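Local coordinates for dual specificity protein phosphatase 8 (PDB 4JMK) that probably dephosphorylates phosphotyrosine, phosphoserine and phosphothreonine in proteins and so restrains MAP kinase signalling, this chain being its catalytic domain, at residues M24-A35 / K76-H87; G91-A101 / S124-L135. The protein carries 1 engineered substitution. One frame throughout, in Å; residues are numbered along the deposited sequence.

Contact 1. Residues M24-A35 / K76-H87; sequences MTQNGISYVLNA and KAKLSSCQVIVH
The ring of Tyr31 lies against Ala77, whose CB sits over the centre of one face, 3.9 Å from the ring centroid and 13° off the normal: a CH-pi contact between a strand and the last turn of a helix. Cys82 meets the same ring differently. Its CB touches CE1 at 3.6 Å, while SG stands at the ring edge in a sulfur-aromatic contact. With CG placed beside its own backbone N (chi1 -80°), Tyr31 reaches Ala77 and Cys82, the two residues joined by the Schellman motif in which Ser81, at positive phi, ends the helix.

The second ring, His87, has Val32 CG1 at its edge, in plane, 3.6 Å from CD2. The amide of Asn34 passes the NE2 corner of the imidazole, the two planes 48° apart, and one water joins His87 NE2 to Asn34 ND2, the latter bond weak; Asn34 OD1 turns to Ser36.

Between these rings the backbones illustrate parallel pairing. Ile85 N gives to Tyr31 O, Leu33 N to Ile85 O at 2.8 Å, His87 N to Leu33 O and Ala35 N to His87 O at 2.9 Å. Toward Gln83 the ladder frays: Tyr31 N to Gln83 O is weak at 3.4 Å, and a water takes over, linking Gly28 O, Ser30 OG and Gln83 N. On the Val32 face, Ile85 CG2 is packed by Ile29 CG2 at 3.8 Å and by Val32 CG2.

Strands 29-34 and 83-87 are central neighbours in a mixed sheet, flanked by strand 50-52 beyond the former and strand 10-13 beyond the latter. Helix 67-79 packs on the Tyr31 face, whereas Val18 of helix 15-18 touches Val32, Ile85 and His87 on the other.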
loop_
_atom_site.group_PDB
_atom_site.type_symbol
_atom_site.label_atom_id
_atom_site.label_comp_id
_atom_site.label_asym_id
_atom_site.label_seq_id
_atom_site.Cartn_x
_atom_site.Cartn_y
_atom_site.Cartn_z
ATOM N N MET A 24 -16.618 -5.831 0.411
ATOM C CA MET A 24 -15.760 -6.043 -0.748
ATOM C C MET A 24 -16.571 -6.177 -2.037
ATOM O O MET A 24 -16.220 -5.581 -3.055
ATOM C CB MET A 24 -14.863 -7.268 -0.534
ATOM C CG MET A 24 -13.868 -7.092 0.600
ATOM S SD MET A 24 -12.467 -6.046 0.118
ATOM C CE MET A 24 -11.663 -7.204 -1.014
ATOM N N THR A 25 -17.658 -6.945 -2.004
ATOM C CA THR A 25 -18.469 -7.112 -3.216
ATOM C C THR A 25 -19.223 -5.829 -3.557
ATOM O O THR A 25 -19.372 -5.482 -4.729
ATOM C CB THR A 25 -19.473 -8.278 -3.096
ATOM O OG1 THR A 25 -20.349 -8.041 -1.989
ATOM C CG2 THR A 25 -18.745 -9.588 -2.866
ATOM N N GLN A 26 -19.704 -5.138 -2.522
ATOM C CA GLN A 26 -20.396 -3.854 -2.658
ATOM C C GLN A 26 -19.539 -2.833 -3.399
ATOM O O GLN A 26 -20.049 -2.010 -4.173
ATOM C CB GLN A 26 -20.734 -3.322 -1.256
ATOM C CG GLN A 26 -21.422 -1.975 -1.162
ATOM C CD GLN A 26 -21.630 -1.548 0.290
ATOM O OE1 GLN A 26 -21.515 -2.363 1.208
ATOM N NE2 GLN A 26 -21.927 -0.271 0.501
ATOM N N ASN A 27 -18.232 -2.882 -3.163
ATOM C CA ASN A 27 -17.313 -1.907 -3.763
ATOM C C ASN A 27 -16.563 -2.463 -4.959
ATOM O O ASN A 27 -15.660 -1.804 -5.493
ATOM C CB ASN A 27 -16.308 -1.416 -2.721
ATOM C CG ASN A 27 -16.938 -0.477 -1.726
ATOM O OD1 ASN A 27 -17.000 0.729 -1.959
ATOM N ND2 ASN A 27 -17.429 -1.024 -0.618
ATOM N N GLY A 28 -16.926 -3.677 -5.363
ATOM C CA GLY A 28 -16.325 -4.316 -6.524
ATOM C C GLY A 28 -14.827 -4.559 -6.397
ATOM O O GLY A 28 -14.115 -4.570 -7.395
ATOM N N ILE A 29 -14.338 -4.762 -5.178
ATOM C CA ILE A 29 -12.894 -4.977 -4.986
ATOM C C ILE A 29 -12.490 -6.432 -5.221
ATOM O O ILE A 29 -12.950 -7.345 -4.512
ATOM C CB ILE A 29 -12.452 -4.519 -3.578
ATOM C CG1 ILE A 29 -12.815 -3.046 -3.391
ATOM C CG2 ILE A 29 -10.930 -4.720 -3.391
ATOM C CD1 ILE A 29 -12.606 -2.544 -1.969
ATOM N N SER A 30 -11.617 -6.650 -6.208
ATOM C CA SER A 30 -11.230 -8.003 -6.615
ATOM C C SER A 30 -9.743 -8.303 -6.412
ATOM O O SER A 30 -9.344 -9.467 -6.431
ATOM C CB SER A 30 -11.632 -8.270 -8.078
ATOM O OG SER A 30 -10.844 -7.513 -9.001
ATOM N N TYR A 31 -8.932 -7.262 -6.207
ATOM C CA TYR A 31 -7.498 -7.425 -5.928
ATOM C C TYR A 31 -7.186 -7.089 -4.472
ATOM O O TYR A 31 -7.730 -6.120 -3.927
ATOM C CB TYR A 31 -6.676 -6.461 -6.787
ATOM C CG TYR A 31 -6.440 -6.899 -8.213
ATOM C CD1 TYR A 31 -7.456 -6.857 -9.153
ATOM C CD2 TYR A 31 -5.183 -7.316 -8.622
ATOM C CE1 TYR A 31 -7.228 -7.231 -10.461
ATOM C CE2 TYR A 31 -4.944 -7.693 -9.924
ATOM C CZ TYR A 31 -5.968 -7.650 -10.836
ATOM O OH TYR A 31 -5.731 -8.026 -12.135
ATOM N N VAL A 32 -6.279 -7.855 -3.875
ATOM C CA VAL A 32 -5.881 -7.662 -2.474
ATOM C C VAL A 32 -4.368 -7.727 -2.292
ATOM O O VAL A 32 -3.717 -8.711 -2.691
ATOM C CB VAL A 32 -6.511 -8.716 -1.542
ATOM C CG1 VAL A 32 -5.912 -8.598 -0.107
ATOM C CG2 VAL A 32 -8.034 -8.549 -1.495
ATOM N N LEU A 33 -3.816 -6.676 -1.687
ATOM C CA LEU A 33 -2.419 -6.654 -1.268
ATOM C C LEU A 33 -2.400 -6.712 0.253
ATOM O O LEU A 33 -2.819 -5.771 0.927
ATOM C CB LEU A 33 -1.725 -5.379 -1.768
ATOM C CG LEU A 33 -0.218 -5.251 -1.556
ATOM C CD1 LEU A 33 0.496 -6.459 -2.029
ATOM C CD2 LEU A 33 0.316 -4.011 -2.299
ATOM N N ASN A 34 -1.922 -7.833 0.779
ATOM C CA ASN A 34 -1.994 -8.159 2.199
ATOM C C ASN A 34 -0.607 -7.986 2.795
ATOM O O ASN A 34 0.292 -8.802 2.537
ATOM C CB ASN A 34 -2.447 -9.617 2.305
ATOM C CG ASN A 34 -2.552 -10.119 3.731
ATOM O OD1 ASN A 34 -1.893 -9.619 4.643
ATOM N ND2 ASN A 34 -3.353 -11.160 3.917
ATOM N N ALA A 35 -0.429 -6.924 3.580
ATOM C CA ALA A 35 0.879 -6.614 4.154
ATOM C C ALA A 35 0.930 -7.129 5.579
ATOM O O ALA A 35 0.778 -6.359 6.528
ATOM C CB ALA A 35 1.129 -5.110 4.126
ATOM N N LYS A 76 -0.886 -3.348 -11.794
ATOM C CA LYS A 76 -1.540 -4.410 -12.565
ATOM C C LYS A 76 -3.057 -4.276 -12.462
ATOM O O LYS A 76 -3.771 -4.455 -13.452
ATOM C CB LYS A 76 -1.115 -5.797 -12.096
ATOM C CG LYS A 76 0.302 -6.175 -12.456
ATOM C CD LYS A 76 0.561 -7.639 -12.075
ATOM C CE LYS A 76 2.018 -8.043 -12.253
ATOM N NZ LYS A 76 2.277 -9.430 -11.724
ATOM N N ALA A 77 -3.547 -3.962 -11.264
ATOM C CA ALA A 77 -4.973 -3.696 -11.067
ATOM C C ALA A 77 -5.420 -2.487 -11.891
ATOM O O ALA A 77 -6.431 -2.542 -12.601
ATOM C CB ALA A 77 -5.288 -3.489 -9.577
ATOM N N LYS A 78 -4.654 -1.401 -11.802
ATOM C CA LYS A 78 -4.927 -0.177 -12.557
ATOM C C LYS A 78 -5.031 -0.450 -14.068
ATOM O O LYS A 78 -5.924 0.065 -14.737
ATOM C CB LYS A 78 -3.825 0.853 -12.275
ATOM C CG LYS A 78 -4.166 2.299 -12.650
ATOM C CD LYS A 78 -2.929 3.175 -12.594
ATOM C CE LYS A 78 -3.263 4.642 -12.871
ATOM N NZ LYS A 78 -3.887 4.870 -14.216
ATOM N N LEU A 79 -4.125 -1.266 -14.596
ATOM C CA LEU A 79 -4.139 -1.599 -16.019
ATOM C C LEU A 79 -5.370 -2.441 -16.371
ATOM O O LEU A 79 -5.909 -2.334 -17.473
ATOM C CB LEU A 79 -2.851 -2.338 -16.410
ATOM C CG LEU A 79 -2.617 -2.547 -17.910
ATOM C CD1 LEU A 79 -2.588 -1.198 -18.622
ATOM C CD2 LEU A 79 -1.327 -3.316 -18.171
ATOM N N SER A 80 -5.810 -3.266 -15.426
ATOM C CA SER A 80 -6.970 -4.133 -15.626
ATOM C C SER A 80 -8.299 -3.442 -15.315
ATOM O O SER A 80 -9.337 -4.110 -15.256
ATOM C CB SER A 80 -6.854 -5.387 -14.760
ATOM O OG SER A 80 -5.734 -6.169 -15.127
ATOM N N SER A 81 -8.265 -2.124 -15.121
ATOM C CA SER A 81 -9.447 -1.357 -14.725
ATOM C C SER A 81 -10.099 -1.932 -13.472
ATOM O O SER A 81 -11.323 -2.016 -13.395
ATOM C CB SER A 81 -10.482 -1.304 -15.861
ATOM O OG SER A 81 -9.989 -0.599 -16.980
ATOM N N CYS A 82 -9.282 -2.344 -12.502
ATOM C CA CYS A 82 -9.791 -2.953 -11.276
ATOM C C CYS A 82 -9.353 -2.159 -10.049
ATOM O O CYS A 82 -8.404 -1.381 -10.113
ATOM C CB CYS A 82 -9.301 -4.393 -11.143
ATOM S SG CYS A 82 -10.082 -5.579 -12.290
ATOM N N GLN A 83 -10.041 -2.370 -8.930
ATOM C CA GLN A 83 -9.654 -1.739 -7.673
ATOM C C GLN A 83 -8.904 -2.749 -6.821
ATOM O O GLN A 83 -9.232 -3.939 -6.837
ATOM C CB GLN A 83 -10.888 -1.240 -6.909
ATOM C CG GLN A 83 -11.682 -0.162 -7.637
ATOM C CD GLN A 83 -12.731 -0.766 -8.540
ATOM O OE1 GLN A 83 -13.760 -1.256 -8.067
ATOM N NE2 GLN A 83 -12.470 -0.758 -9.844
ATOM N N VAL A 84 -7.898 -2.273 -6.084
ATOM C CA VAL A 84 -7.121 -3.121 -5.185
ATOM C C VAL A 84 -7.224 -2.532 -3.789
ATOM O O VAL A 84 -7.228 -1.304 -3.632
ATOM C CB VAL A 84 -5.633 -3.226 -5.640
ATOM C CG1 VAL A 84 -5.036 -1.845 -5.862
ATOM C CG2 VAL A 84 -4.795 -4.005 -4.632
ATOM N N ILE A 85 -7.353 -3.388 -2.780
ATOM C CA ILE A 85 -7.246 -2.911 -1.416
ATOM C C ILE A 85 -5.918 -3.366 -0.836
ATOM O O ILE A 85 -5.511 -4.535 -0.979
ATOM C CB ILE A 85 -8.420 -3.380 -0.524
ATOM C CG1 ILE A 85 -8.274 -2.817 0.891
ATOM C CG2 ILE A 85 -8.497 -4.879 -0.481
ATOM C CD1 ILE A 85 -9.328 -3.326 1.851
ATOM N N VAL A 86 -5.231 -2.418 -0.213
ATOM C CA VAL A 86 -4.021 -2.722 0.521
ATOM C C VAL A 86 -4.412 -2.710 1.992
ATOM O O VAL A 86 -5.006 -1.740 2.476
ATOM C CB VAL A 86 -2.955 -1.661 0.291
ATOM C CG1 VAL A 86 -1.671 -2.075 0.985
ATOM C CG2 VAL A 86 -2.717 -1.507 -1.182
ATOM N N HIS A 87 -4.097 -3.786 2.705
ATOM C CA HIS A 87 -4.511 -3.884 4.099
ATOM C C HIS A 87 -3.447 -4.544 4.945
ATOM O O HIS A 87 -2.531 -5.198 4.434
ATOM C CB HIS A 87 -5.818 -4.688 4.232
ATOM C CG HIS A 87 -5.625 -6.168 4.141
ATOM N ND1 HIS A 87 -5.396 -6.964 5.251
ATOM C CD2 HIS A 87 -5.600 -7.004 3.075
ATOM C CE1 HIS A 87 -5.245 -8.217 4.868
ATOM N NE2 HIS A 87 -5.363 -8.272 3.553
HETATM O O HOH W 1 -11.447 -4.952 -8.764
HETATM O O HOH W 2 -5.913 -10.750 2.748
#

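Contact 2. Residues G91-A101 / S124-L135; sequences GISRSATIAIA and SISPNFNFLGQL. With SO4 (sulfate ion), chain C; SO4 (sulfate ion), chain D.
Ser93 and Phe131 meet through OG, which the trans torsion (chi1 -172°) carries to the ring edge, 3.4 Å from CD1. There OG accepts from Asn128 N at 3.1 Å, a nearly straight bond, and it also pairs with Asp57. Arg94 runs alongside Phe131, the guanidinium and ring planes nearly parallel, though it is CG that touches the ring, 3.4 Å from CE1. A bend at chi3 brings the guanidinium edge-on to a sulfate, to which NE donates at 2.6 Å and NH2 at 2.9 Å. Backbone N atoms of Ile92, Ser93 and Arg94 complete much of this grip, the arrangement of the phosphate-binding loop of protein-tyrosine phosphatases; Ser88, engineered at the predicted phosphocysteine position, also bonds this anion.

Thr97 has OG1 beside its own backbone N (chi1 -57°), which folds the hydroxyl back onto Ser93 O and sets it against both Pro127 CB and Phe131 CB, leaving CG2 to touch Leu135 CD2 at 3.5 Å. The other branch, Leu135 CD1, meets Ile100 CG2. Ahead of the second helix, Ser126 N donates to Ile92 O at 2.7 Å on a lone pair, and Ile125 CG2 packs on Ala96 CB.

Helices 94-107 and 129-148 run nearly parallel, 15° apart in these segments. Helix 111-121 adjoins Ile100 and Ile125 through Val118, while strand 10-13 lies against Ser95 and Ala99.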
loop_
_atom_site.group_PDB
_atom_site.type_symbol
_atom_site.label_atom_id
_atom_site.label_comp_id
_atom_site.label_asym_id
_atom_site.label_seq_id
_atom_site.Cartn_x
_atom_site.Cartn_y
_atom_site.Cartn_z
ATOM N N GLY A 91 -4.534 -1.543 9.455
ATOM C CA GLY A 91 -4.521 -0.626 8.336
ATOM C C GLY A 91 -3.996 0.748 8.716
ATOM O O GLY A 91 -4.359 1.749 8.093
ATOM N N ILE A 92 -3.122 0.808 9.722
ATOM C CA ILE A 92 -2.566 2.106 10.112
ATOM C C ILE A 92 -1.045 2.258 9.993
ATOM O O ILE A 92 -0.525 3.361 10.195
ATOM C CB ILE A 92 -3.016 2.543 11.542
ATOM C CG1 ILE A 92 -2.292 1.752 12.633
ATOM C CG2 ILE A 92 -4.540 2.468 11.699
ATOM C CD1 ILE A 92 -2.717 2.176 14.038
ATOM N N SER A 93 -0.333 1.172 9.689
ATOM C CA SER A 93 1.137 1.229 9.635
ATOM C C SER A 93 1.736 0.552 8.397
ATOM O O SER A 93 2.235 1.223 7.507
ATOM C CB SER A 93 1.737 0.605 10.900
ATOM O OG SER A 93 3.140 0.810 10.950
ATOM N N ARG A 94 1.710 -0.781 8.363
ATOM C CA ARG A 94 2.301 -1.538 7.250
ATOM C C ARG A 94 1.655 -1.202 5.911
ATOM O O ARG A 94 2.332 -0.765 4.977
ATOM C CB ARG A 94 2.211 -3.040 7.513
ATOM C CG ARG A 94 3.200 -3.530 8.569
ATOM C CD ARG A 94 2.837 -4.926 9.033
ATOM N NE ARG A 94 1.604 -4.927 9.818
ATOM C CZ ARG A 94 1.056 -6.018 10.348
ATOM N NH1 ARG A 94 1.624 -7.205 10.165
ATOM N NH2 ARG A 94 -0.068 -5.926 11.051
ATOM N N SER A 95 0.342 -1.385 5.826
ATOM C CA SER A 95 -0.386 -1.067 4.609
ATOM C C SER A 95 -0.339 0.426 4.288
ATOM O O SER A 95 -0.189 0.822 3.126
ATOM C CB SER A 95 -1.832 -1.537 4.750
ATOM O OG SER A 95 -2.416 -0.980 5.915
ATOM N N ALA A 96 -0.446 1.267 5.315
ATOM C CA ALA A 96 -0.431 2.710 5.087
ATOM C C ALA A 96 0.879 3.124 4.413
ATOM O O ALA A 96 0.890 3.942 3.487
ATOM C CB ALA A 96 -0.614 3.448 6.416
ATOM N N THR A 97 1.986 2.550 4.872
ATOM C CA THR A 97 3.287 2.903 4.290
ATOM C C THR A 97 3.364 2.512 2.810
ATOM O O THR A 97 3.887 3.260 1.982
ATOM C CB THR A 97 4.444 2.284 5.103
ATOM O OG1 THR A 97 4.340 2.720 6.469
ATOM C CG2 THR A 97 5.793 2.742 4.545
ATOM N N ILE A 98 2.818 1.355 2.460
ATOM C CA ILE A 98 2.795 0.958 1.048
ATOM C C ILE A 98 2.004 1.944 0.189
ATOM O O ILE A 98 2.475 2.356 -0.882
ATOM C CB ILE A 98 2.289 -0.486 0.882
ATOM C CG1 ILE A 98 3.345 -1.445 1.437
ATOM C CG2 ILE A 98 1.984 -0.814 -0.607
ATOM C CD1 ILE A 98 2.875 -2.901 1.582
ATOM N N ALA A 99 0.824 2.347 0.665
ATOM C CA ALA A 99 0.012 3.342 -0.043
ATOM C C ALA A 99 0.776 4.645 -0.235
ATOM O O ALA A 99 0.705 5.264 -1.312
ATOM C CB ALA A 99 -1.283 3.602 0.710
ATOM N N ILE A 100 1.489 5.071 0.805
ATOM C CA ILE A 100 2.271 6.316 0.720
ATOM C C ILE A 100 3.355 6.185 -0.334
ATOM O O ILE A 100 3.520 7.080 -1.160
ATOM C CB ILE A 100 2.883 6.725 2.088
ATOM C CG1 ILE A 100 1.753 7.052 3.068
ATOM C CG2 ILE A 100 3.791 7.954 1.930
ATOM C CD1 ILE A 100 2.165 7.056 4.540
ATOM N N ALA A 101 4.092 5.077 -0.319
ATOM C CA ALA A 101 5.125 4.855 -1.334
ATOM C C ALA A 101 4.543 4.852 -2.754
ATOM O O ALA A 101 5.168 5.350 -3.693
ATOM C CB ALA A 101 5.879 3.552 -1.055
ATOM N N SER A 124 -6.587 8.135 10.773
ATOM C CA SER A 124 -6.148 7.163 11.765
ATOM C C SER A 124 -4.777 6.536 11.477
ATOM O O SER A 124 -4.242 5.820 12.330
ATOM C CB SER A 124 -7.197 6.060 11.929
ATOM O OG SER A 124 -7.353 5.298 10.735
ATOM N N ILE A 125 -4.192 6.771 10.300
ATOM C CA ILE A 125 -2.910 6.109 10.031
ATOM C C ILE A 125 -1.863 6.636 10.995
ATOM O O ILE A 125 -1.918 7.793 11.419
ATOM C CB ILE A 125 -2.391 6.244 8.572
ATOM C CG1 ILE A 125 -2.012 7.686 8.225
ATOM C CG2 ILE A 125 -3.387 5.654 7.571
ATOM C CD1 ILE A 125 -1.113 7.787 7.002
ATOM N N SER A 126 -0.927 5.772 11.357
ATOM C CA SER A 126 0.116 6.130 12.309
ATOM C C SER A 126 1.300 5.199 12.124
ATOM O O SER A 126 1.591 4.394 13.010
ATOM C CB SER A 126 -0.411 5.989 13.733
ATOM O OG SER A 126 0.610 6.288 14.675
ATOM N N PRO A 127 1.975 5.288 10.961
ATOM C CA PRO A 127 3.014 4.291 10.670
ATOM C C PRO A 127 4.161 4.398 11.658
ATOM O O PRO A 127 4.548 5.508 12.071
ATOM C CB PRO A 127 3.483 4.664 9.254
ATOM C CG PRO A 127 2.387 5.544 8.683
ATOM C CD PRO A 127 1.863 6.290 9.886
ATOM N N ASN A 128 4.691 3.255 12.075
ATOM C CA ASN A 128 5.784 3.295 13.029
ATOM C C ASN A 128 6.990 3.965 12.368
ATOM O O ASN A 128 7.104 4.013 11.130
ATOM C CB ASN A 128 6.111 1.908 13.557
ATOM C CG ASN A 128 7.321 1.312 12.899
ATOM O OD1 ASN A 128 8.395 1.239 13.494
ATOM N ND2 ASN A 128 7.162 0.879 11.664
ATOM N N PHE A 129 7.856 4.531 13.189
ATOM C CA PHE A 129 8.935 5.372 12.678
ATOM C C PHE A 129 9.877 4.610 11.753
ATOM O O PHE A 129 10.434 5.181 10.811
ATOM C CB PHE A 129 9.729 5.951 13.844
ATOM C CG PHE A 129 8.952 6.933 14.673
ATOM C CD1 PHE A 129 9.027 6.904 16.059
ATOM C CD2 PHE A 129 8.168 7.902 14.065
ATOM C CE1 PHE A 129 8.321 7.820 16.828
ATOM C CE2 PHE A 129 7.461 8.815 14.826
ATOM C CZ PHE A 129 7.535 8.774 16.208
ATOM N N ASN A 130 10.088 3.335 12.054
ATOM C CA ASN A 130 10.940 2.491 11.224
ATOM C C ASN A 130 10.443 2.467 9.766
ATOM O O ASN A 130 11.230 2.626 8.827
ATOM C CB ASN A 130 11.019 1.086 11.840
ATOM C CG ASN A 130 11.648 0.059 10.911
ATOM O OD1 ASN A 130 12.744 0.268 10.386
ATOM N ND2 ASN A 130 10.953 -1.060 10.703
ATOM N N PHE A 131 9.137 2.289 9.571
ATOM C CA PHE A 131 8.573 2.295 8.213
ATOM C C PHE A 131 8.631 3.667 7.563
ATOM O O PHE A 131 8.934 3.792 6.368
ATOM C CB PHE A 131 7.127 1.765 8.212
ATOM C CG PHE A 131 7.020 0.320 8.599
ATOM C CD1 PHE A 131 5.850 -0.178 9.153
ATOM C CD2 PHE A 131 8.103 -0.541 8.421
ATOM C CE1 PHE A 131 5.761 -1.517 9.531
ATOM C CE2 PHE A 131 8.019 -1.885 8.789
ATOM C CZ PHE A 131 6.846 -2.371 9.344
ATOM N N LEU A 132 8.351 4.709 8.338
ATOM C CA LEU A 132 8.449 6.067 7.803
ATOM C C LEU A 132 9.876 6.395 7.321
ATOM O O LEU A 132 10.060 7.031 6.278
ATOM C CB LEU A 132 7.971 7.095 8.843
ATOM C CG LEU A 132 6.469 7.162 9.098
ATOM C CD1 LEU A 132 6.165 8.192 10.177
ATOM C CD2 LEU A 132 5.733 7.501 7.796
ATOM N N GLY A 133 10.883 5.946 8.069
ATOM C CA GLY A 133 12.265 6.134 7.655
ATOM C C GLY A 133 12.609 5.391 6.370
ATOM O O GLY A 133 13.368 5.896 5.534
ATOM N N GLN A 134 12.063 4.187 6.206
ATOM C CA GLN A 134 12.260 3.436 4.967
ATOM C C GLN A 134 11.642 4.161 3.771
ATOM O O GLN A 134 12.175 4.091 2.666
ATOM C CB GLN A 134 11.759 1.993 5.120
ATOM C CG GLN A 134 12.616 1.183 6.098
ATOM C CD GLN A 134 12.056 -0.196 6.413
ATOM O OE1 GLN A 134 11.642 -0.935 5.517
ATOM N NE2 GLN A 134 12.054 -0.556 7.696
ATOM N N LEU A 135 10.548 4.894 3.986
ATOM C CA LEU A 135 10.033 5.805 2.952
ATOM C C LEU A 135 11.043 6.871 2.535
ATOM O O LEU A 135 11.194 7.164 1.342
ATOM C CB LEU A 135 8.766 6.519 3.433
ATOM C CG LEU A 135 7.480 5.736 3.586
ATOM C CD1 LEU A 135 6.381 6.688 4.037
ATOM C CD2 LEU A 135 7.131 5.085 2.255
HETATM S S SO4 C . -0.878 -2.300 10.847
HETATM O O1 SO4 C . -1.667 -3.518 11.031
HETATM O O2 SO4 C . 0.498 -2.698 10.570
HETATM O O3 SO4 C . -0.932 -1.523 12.074
HETATM O O4 SO4 C . -1.390 -1.496 9.766
HETATM S S SO4 D . 2.280 -10.617 11.878
HETATM O O1 SO4 D . 1.909 -11.949 12.342
HETATM O O2 SO4 D . 3.712 -10.618 11.589
HETATM O O3 SO4 D . 1.992 -9.651 12.938
HETATM O O4 SO4 D . 1.530 -10.273 10.671
#

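How the contacts relate
Both contacts are buried, yet they exemplify two ways of holding one alpha/beta domain together. Contact 1 joins sheet strands by a backbone ladder, with rings and aliphatic groups on its faces; contact 2 joins helices mainly through side chains, with few cross-segment hydrogen bonds and an anion site at its helix start. The centres of contacts 1 and 2 lie about 19 Å apart, on opposite sides of the chain's centre. They meet where strand 83-87 leads through the phosphate-binding loop into helix 94-107: Val86 CG1 packs on Ser95 CB, and Ala35 CB on Ile98 CD1. Helix 67-79 borders both, covering Tyr31 in contact 1 and touching Ala101 and, on the side turned from contact 2, Ile98.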